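Local atomic coordinates of succinate-semialdehyde dehydrogenase (Streptococcus pyogenes MGAS1882, PDB entry 4OGD), a protein that probably oxidises succinic semialdehyde to succinate, using NADP+ as the cofactor in its Rossmann-type domain. Residues A[195-209]-A[218-231]. Residues are numbered along the deposited sequence; the frame is centred on the assembly and turned at random.
Sequences IADKRVVGVCLTGSE and EAGKNLKKTTLELG
Bends at chi2 (-61°) and chi4 (71°) lead Lys224 NZ to the carbonyls of Ile195, Asp197 and Val200, where the chain leaves helix 188-196 for strand 200-206. Lys224 NZ bonds to Val200 O at 2.8 Å and to Ile195 O at 2.9 Å, both tilted from the carbonyl planes; a weaker bond reaches Asp197 O, and a water links NZ to Ala196 O. In the type I turn 197-200, Asp197 OD1 accepts two bonds, from Arg199 N (an Asx turn) and NE, while OD2 meets Arg199 NH2 at 2.8 Å in a salt bridge that braces the turn.

Beyond it, strands 200-206 and 225-229 run parallel, their axes at 5° to each other, as neighbours in a beta-alpha-beta unit of the Rossmann-type sheet. The bonds alternate: Val203 N to Lys225 O, Thr227 N to Val203 O (3.2 Å, the longest), Leu205 N to Thr227 O, Glu229 N to Leu205 O and Gly207 N to Glu229 O. At the far end Leu205 CD2 meets Leu230 CD2 at 3.7 Å, the side chains crossing at about a right angle. Near the helix ends, Ile195 CG2, anti to the backbone N, rests 3.6 Å from Ala219 CA.

Four oxygens, one a water, share the three protons of Lys224 NZ, which fits the weak bond to Asp197 O. Within the two segments the nearest charged oxygen, Asp197 OD1, is 6.5 Å from NZ, implying a charge probably stabilised largely by carbonyl dipoles; the bonds join the end of helix 188-196 and the turn after it to the residue leading into strand 225-229.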
loop_
_atom_site.group_PDB
_atom_site.type_symbol
_atom_site.label_atom_id
_atom_site.label_comp_id
_atom_site.label_asym_id
_atom_site.label_seq_id
_atom_site.Cartn_x
_atom_site.Cartn_y
_atom_site.Cartn_z
ATOM N N ILE A 195 10.907 -5.188 11.976
ATOM C CA ILE A 195 10.590 -4.717 10.628
ATOM C C ILE A 195 11.610 -5.221 9.604
ATOM O O ILE A 195 11.262 -5.519 8.459
ATOM C CB ILE A 195 10.482 -3.183 10.600
ATOM C CG1 ILE A 195 9.338 -2.738 11.514
ATOM C CG2 ILE A 195 10.222 -2.679 9.173
ATOM C CD1 ILE A 195 9.158 -1.215 11.639
ATOM N N ALA A 196 12.863 -5.351 10.029
ATOM C CA ALA A 196 13.922 -5.810 9.139
ATOM C C ALA A 196 13.989 -7.332 9.020
ATOM O O ALA A 196 14.769 -7.862 8.236
ATOM C CB ALA A 196 15.265 -5.262 9.603
ATOM N N ASP A 197 13.185 -8.037 9.806
ATOM C CA ASP A 197 13.260 -9.493 9.828
ATOM C C ASP A 197 12.517 -10.051 8.625
ATOM O O ASP A 197 11.389 -9.645 8.356
ATOM C CB ASP A 197 12.642 -10.033 11.121
ATOM C CG ASP A 197 12.913 -11.511 11.319
ATOM O OD1 ASP A 197 12.217 -12.341 10.695
ATOM O OD2 ASP A 197 13.834 -11.845 12.091
ATOM N N LYS A 198 13.133 -10.983 7.902
ATOM C CA LYS A 198 12.525 -11.483 6.672
ATOM C C LYS A 198 11.257 -12.309 6.888
ATOM O O LYS A 198 10.513 -12.557 5.944
ATOM C CB LYS A 198 13.540 -12.256 5.823
ATOM C CG LYS A 198 14.020 -13.544 6.436
ATOM C CD LYS A 198 15.092 -14.145 5.551
ATOM C CE LYS A 198 15.430 -15.563 5.954
ATOM N NZ LYS A 198 16.366 -16.155 4.957
ATOM N N ARG A 199 11.005 -12.730 8.125
ATOM C CA ARG A 199 9.782 -13.466 8.426
ATOM C C ARG A 199 8.593 -12.518 8.505
ATOM O O ARG A 199 7.444 -12.937 8.364
ATOM C CB ARG A 199 9.932 -14.254 9.730
ATOM C CG ARG A 199 10.912 -15.415 9.611
ATOM C CD ARG A 199 11.345 -15.952 10.978
ATOM N NE ARG A 199 12.162 -14.985 11.707
ATOM C CZ ARG A 199 12.906 -15.277 12.772
ATOM N NH1 ARG A 199 12.952 -16.522 13.236
ATOM N NH2 ARG A 199 13.614 -14.324 13.372
ATOM N N VAL A 200 8.883 -11.238 8.717
ATOM C CA VAL A 200 7.853 -10.206 8.791
ATOM C C VAL A 200 7.623 -9.588 7.410
ATOM O O VAL A 200 8.571 -9.158 6.740
ATOM C CB VAL A 200 8.218 -9.151 9.850
ATOM C CG1 VAL A 200 7.235 -8.002 9.837
ATOM C CG2 VAL A 200 8.266 -9.823 11.232
ATOM N N VAL A 201 6.367 -9.573 6.971
ATOM C CA VAL A 201 6.062 -9.257 5.577
ATOM C C VAL A 201 5.156 -8.048 5.389
ATOM O O VAL A 201 4.727 -7.746 4.274
ATOM C CB VAL A 201 5.417 -10.466 4.863
ATOM C CG1 VAL A 201 6.329 -11.688 4.977
ATOM C CG2 VAL A 201 4.035 -10.765 5.443
ATOM N N GLY A 202 4.862 -7.352 6.478
ATOM C CA GLY A 202 3.974 -6.211 6.402
ATOM C C GLY A 202 3.867 -5.557 7.756
ATOM O O GLY A 202 4.034 -6.209 8.790
ATOM N N VAL A 203 3.598 -4.259 7.749
ATOM C CA VAL A 203 3.398 -3.524 8.990
ATOM C C VAL A 203 2.131 -2.684 8.876
ATOM O O VAL A 203 1.986 -1.887 7.952
ATOM C CB VAL A 203 4.588 -2.593 9.313
ATOM C CG1 VAL A 203 4.379 -1.944 10.664
ATOM C CG2 VAL A 203 5.914 -3.368 9.289
ATOM N N CYS A 204 1.204 -2.865 9.811
ATOM C CA CYS A 204 0.035 -1.992 9.869
ATOM C C CYS A 204 0.127 -1.160 11.132
ATOM O O CYS A 204 0.336 -1.688 12.225
ATOM C CB CYS A 204 -1.281 -2.786 9.820
ATOM S SG CYS A 204 -1.397 -4.148 11.020
ATOM N N LEU A 205 -0.013 0.150 10.987
ATOM C CA LEU A 205 0.073 1.030 12.138
ATOM C C LEU A 205 -1.141 1.922 12.243
ATOM O O LEU A 205 -1.625 2.462 11.249
ATOM C CB LEU A 205 1.336 1.899 12.063
ATOM C CG LEU A 205 1.573 2.887 13.213
ATOM C CD1 LEU A 205 3.062 3.018 13.485
ATOM C CD2 LEU A 205 0.974 4.277 12.939
ATOM N N THR A 206 -1.609 2.077 13.474
ATOM C CA THR A 206 -2.580 3.099 13.818
ATOM C C THR A 206 -1.953 3.926 14.923
ATOM O O THR A 206 -1.436 3.381 15.898
ATOM C CB THR A 206 -3.884 2.468 14.314
ATOM O OG1 THR A 206 -4.425 1.644 13.273
ATOM C CG2 THR A 206 -4.892 3.554 14.649
ATOM N N GLY A 207 -1.962 5.242 14.767
ATOM C CA GLY A 207 -1.359 6.091 15.782
ATOM C C GLY A 207 -1.086 7.481 15.263
ATOM O O GLY A 207 -1.847 8.005 14.449
ATOM N N SER A 208 -0.001 8.084 15.737
ATOM C CA SER A 208 0.304 9.470 15.407
ATOM C C SER A 208 1.149 9.542 14.162
ATOM O O SER A 208 1.821 8.573 13.794
ATOM C CB SER A 208 1.090 10.118 16.543
ATOM O OG SER A 208 2.426 9.634 16.532
ATOM N N GLU A 209 1.158 10.705 13.524
ATOM C CA GLU A 209 1.910 10.804 12.290
ATOM C C GLU A 209 3.421 10.756 12.502
ATOM O O GLU A 209 4.145 10.377 11.590
ATOM C CB GLU A 209 1.493 12.010 11.461
ATOM C CG GLU A 209 1.759 13.342 12.095
ATOM C CD GLU A 209 1.465 14.461 11.121
ATOM O OE1 GLU A 209 2.301 14.715 10.228
ATOM O OE2 GLU A 209 0.388 15.065 11.233
ATOM N N GLU A 218 11.197 2.984 8.220
ATOM C CA GLU A 218 11.906 1.734 8.476
ATOM C C GLU A 218 11.358 0.603 7.592
ATOM O O GLU A 218 12.111 -0.218 7.073
ATOM C CB GLU A 218 11.816 1.372 9.969
ATOM C CG GLU A 218 12.584 0.119 10.362
ATOM C CD GLU A 218 14.099 0.277 10.260
ATOM O OE1 GLU A 218 14.605 1.407 10.445
ATOM O OE2 GLU A 218 14.781 -0.741 10.001
ATOM N N ALA A 219 10.042 0.573 7.408
ATOM C CA ALA A 219 9.440 -0.422 6.531
ATOM C C ALA A 219 9.920 -0.266 5.091
ATOM O O ALA A 219 10.233 -1.249 4.428
ATOM C CB ALA A 219 7.923 -0.344 6.596
ATOM N N GLY A 220 9.977 0.971 4.606
ATOM C CA GLY A 220 10.421 1.213 3.242
ATOM C C GLY A 220 11.856 0.766 3.038
ATOM O O GLY A 220 12.176 0.138 2.026
ATOM N N LYS A 221 12.712 1.077 4.008
ATOM C CA LYS A 221 14.116 0.650 3.973
ATOM C C LYS A 221 14.222 -0.861 3.750
ATOM O O LYS A 221 15.152 -1.348 3.098
ATOM C CB LYS A 221 14.803 1.048 5.285
ATOM C CG LYS A 221 16.284 0.707 5.391
ATOM C CD LYS A 221 16.837 1.224 6.716
ATOM C CE LYS A 221 18.280 0.794 6.943
ATOM N NZ LYS A 221 18.892 1.539 8.087
ATOM N N ASN A 222 13.236 -1.590 4.270
ATOM C CA ASN A 222 13.233 -3.049 4.241
ATOM C C ASN A 222 12.236 -3.653 3.261
ATOM O O ASN A 222 11.983 -4.864 3.283
ATOM C CB ASN A 222 12.978 -3.589 5.653
ATOM C CG ASN A 222 14.134 -3.300 6.595
ATOM O OD1 ASN A 222 15.190 -3.921 6.491
ATOM N ND2 ASN A 222 13.950 -2.341 7.497
ATOM N N LEU A 223 11.697 -2.808 2.382
ATOM C CA LEU A 223 10.769 -3.227 1.338
ATOM C C LEU A 223 9.494 -3.849 1.890
ATOM O O LEU A 223 8.898 -4.697 1.238
ATOM C CB LEU A 223 11.439 -4.203 0.359
ATOM C CG LEU A 223 12.750 -3.719 -0.255
ATOM C CD1 LEU A 223 13.388 -4.830 -1.071
ATOM C CD2 LEU A 223 12.516 -2.491 -1.114
ATOM N N LYS A 224 9.077 -3.423 3.081
ATOM C CA LYS A 224 7.856 -3.961 3.685
ATOM C C LYS A 224 6.636 -3.080 3.392
ATOM O O LYS A 224 6.685 -1.866 3.573
ATOM C CB LYS A 224 8.026 -4.127 5.200
ATOM C CG LYS A 224 9.217 -5.002 5.598
ATOM C CD LYS A 224 9.068 -6.408 5.036
ATOM C CE LYS A 224 10.390 -7.185 5.084
ATOM N NZ LYS A 224 10.816 -7.584 6.460
ATOM N N LYS A 225 5.549 -3.710 2.946
ATOM C CA LYS A 225 4.277 -3.019 2.711
ATOM C C LYS A 225 3.719 -2.472 4.022
ATOM O O LYS A 225 3.860 -3.097 5.083
ATOM C CB LYS A 225 3.278 -4.006 2.099
ATOM C CG LYS A 225 2.016 -3.385 1.507
ATOM C CD LYS A 225 1.104 -4.486 0.983
ATOM C CE LYS A 225 0.077 -3.937 0.010
ATOM N NZ LYS A 225 -0.742 -5.024 -0.602
ATOM N N THR A 226 3.098 -1.295 3.956
ATOM C CA THR A 226 2.448 -0.719 5.127
ATOM C C THR A 226 1.030 -0.262 4.843
ATOM O O THR A 226 0.666 0.010 3.695
ATOM C CB THR A 226 3.185 0.522 5.643
ATOM O OG1 THR A 226 3.391 1.436 4.555
ATOM C CG2 THR A 226 4.526 0.142 6.248
ATOM N N THR A 227 0.238 -0.183 5.909
ATOM C CA THR A 227 -0.943 0.673 5.928
ATOM C C THR A 227 -0.771 1.600 7.123
ATOM O O THR A 227 -0.191 1.205 8.144
ATOM C CB THR A 227 -2.243 -0.118 6.098
ATOM O OG1 THR A 227 -2.170 -0.908 7.294
ATOM C CG2 THR A 227 -2.480 -1.015 4.891
ATOM N N LEU A 228 -1.259 2.830 6.996
ATOM C CA LEU A 228 -1.152 3.817 8.069
ATOM C C LEU A 228 -2.508 4.439 8.360
ATOM O O LEU A 228 -3.139 5.023 7.477
ATOM C CB LEU A 228 -0.180 4.940 7.690
ATOM C CG LEU A 228 1.289 4.584 7.480
ATOM C CD1 LEU A 228 2.078 5.840 7.157
ATOM C CD2 LEU A 228 1.865 3.878 8.704
ATOM N N GLU A 229 -2.928 4.335 9.617
ATOM C CA GLU A 229 -4.160 4.948 10.094
ATOM C C GLU A 229 -3.766 5.981 11.130
ATOM O O GLU A 229 -3.415 5.640 12.265
ATOM C CB GLU A 229 -5.073 3.884 10.711
ATOM C CG GLU A 229 -5.590 2.846 9.719
ATOM C CD GLU A 229 -6.856 3.272 8.996
ATOM O OE1 GLU A 229 -7.399 4.367 9.292
ATOM O OE2 GLU A 229 -7.314 2.498 8.112
ATOM N N LEU A 230 -3.779 7.249 10.730
ATOM C CA LEU A 230 -3.206 8.297 11.569
ATOM C C LEU A 230 -4.259 9.267 12.101
ATOM O O LEU A 230 -5.448 8.937 12.179
ATOM C CB LEU A 230 -2.101 9.029 10.803
ATOM C CG LEU A 230 -1.084 8.090 10.137
ATOM C CD1 LEU A 230 -0.053 8.904 9.350
ATOM C CD2 LEU A 230 -0.390 7.190 11.180
ATOM N N GLY A 231 -3.818 10.456 12.484
ATOM C CA GLY A 231 -4.708 11.404 13.121
ATOM C C GLY A 231 -5.581 12.117 12.115
ATOM O O GLY A 231 -5.477 11.893 10.904
HETATM O O HOH W 1 13.439 -8.439 5.677
HETATM O O HOH W 2 5.795 -6.544 2.099
HETATM O O HOH W 3 -3.031 0.730 9.360
HETATM O O HOH W 4 -1.330 12.167 13.744
#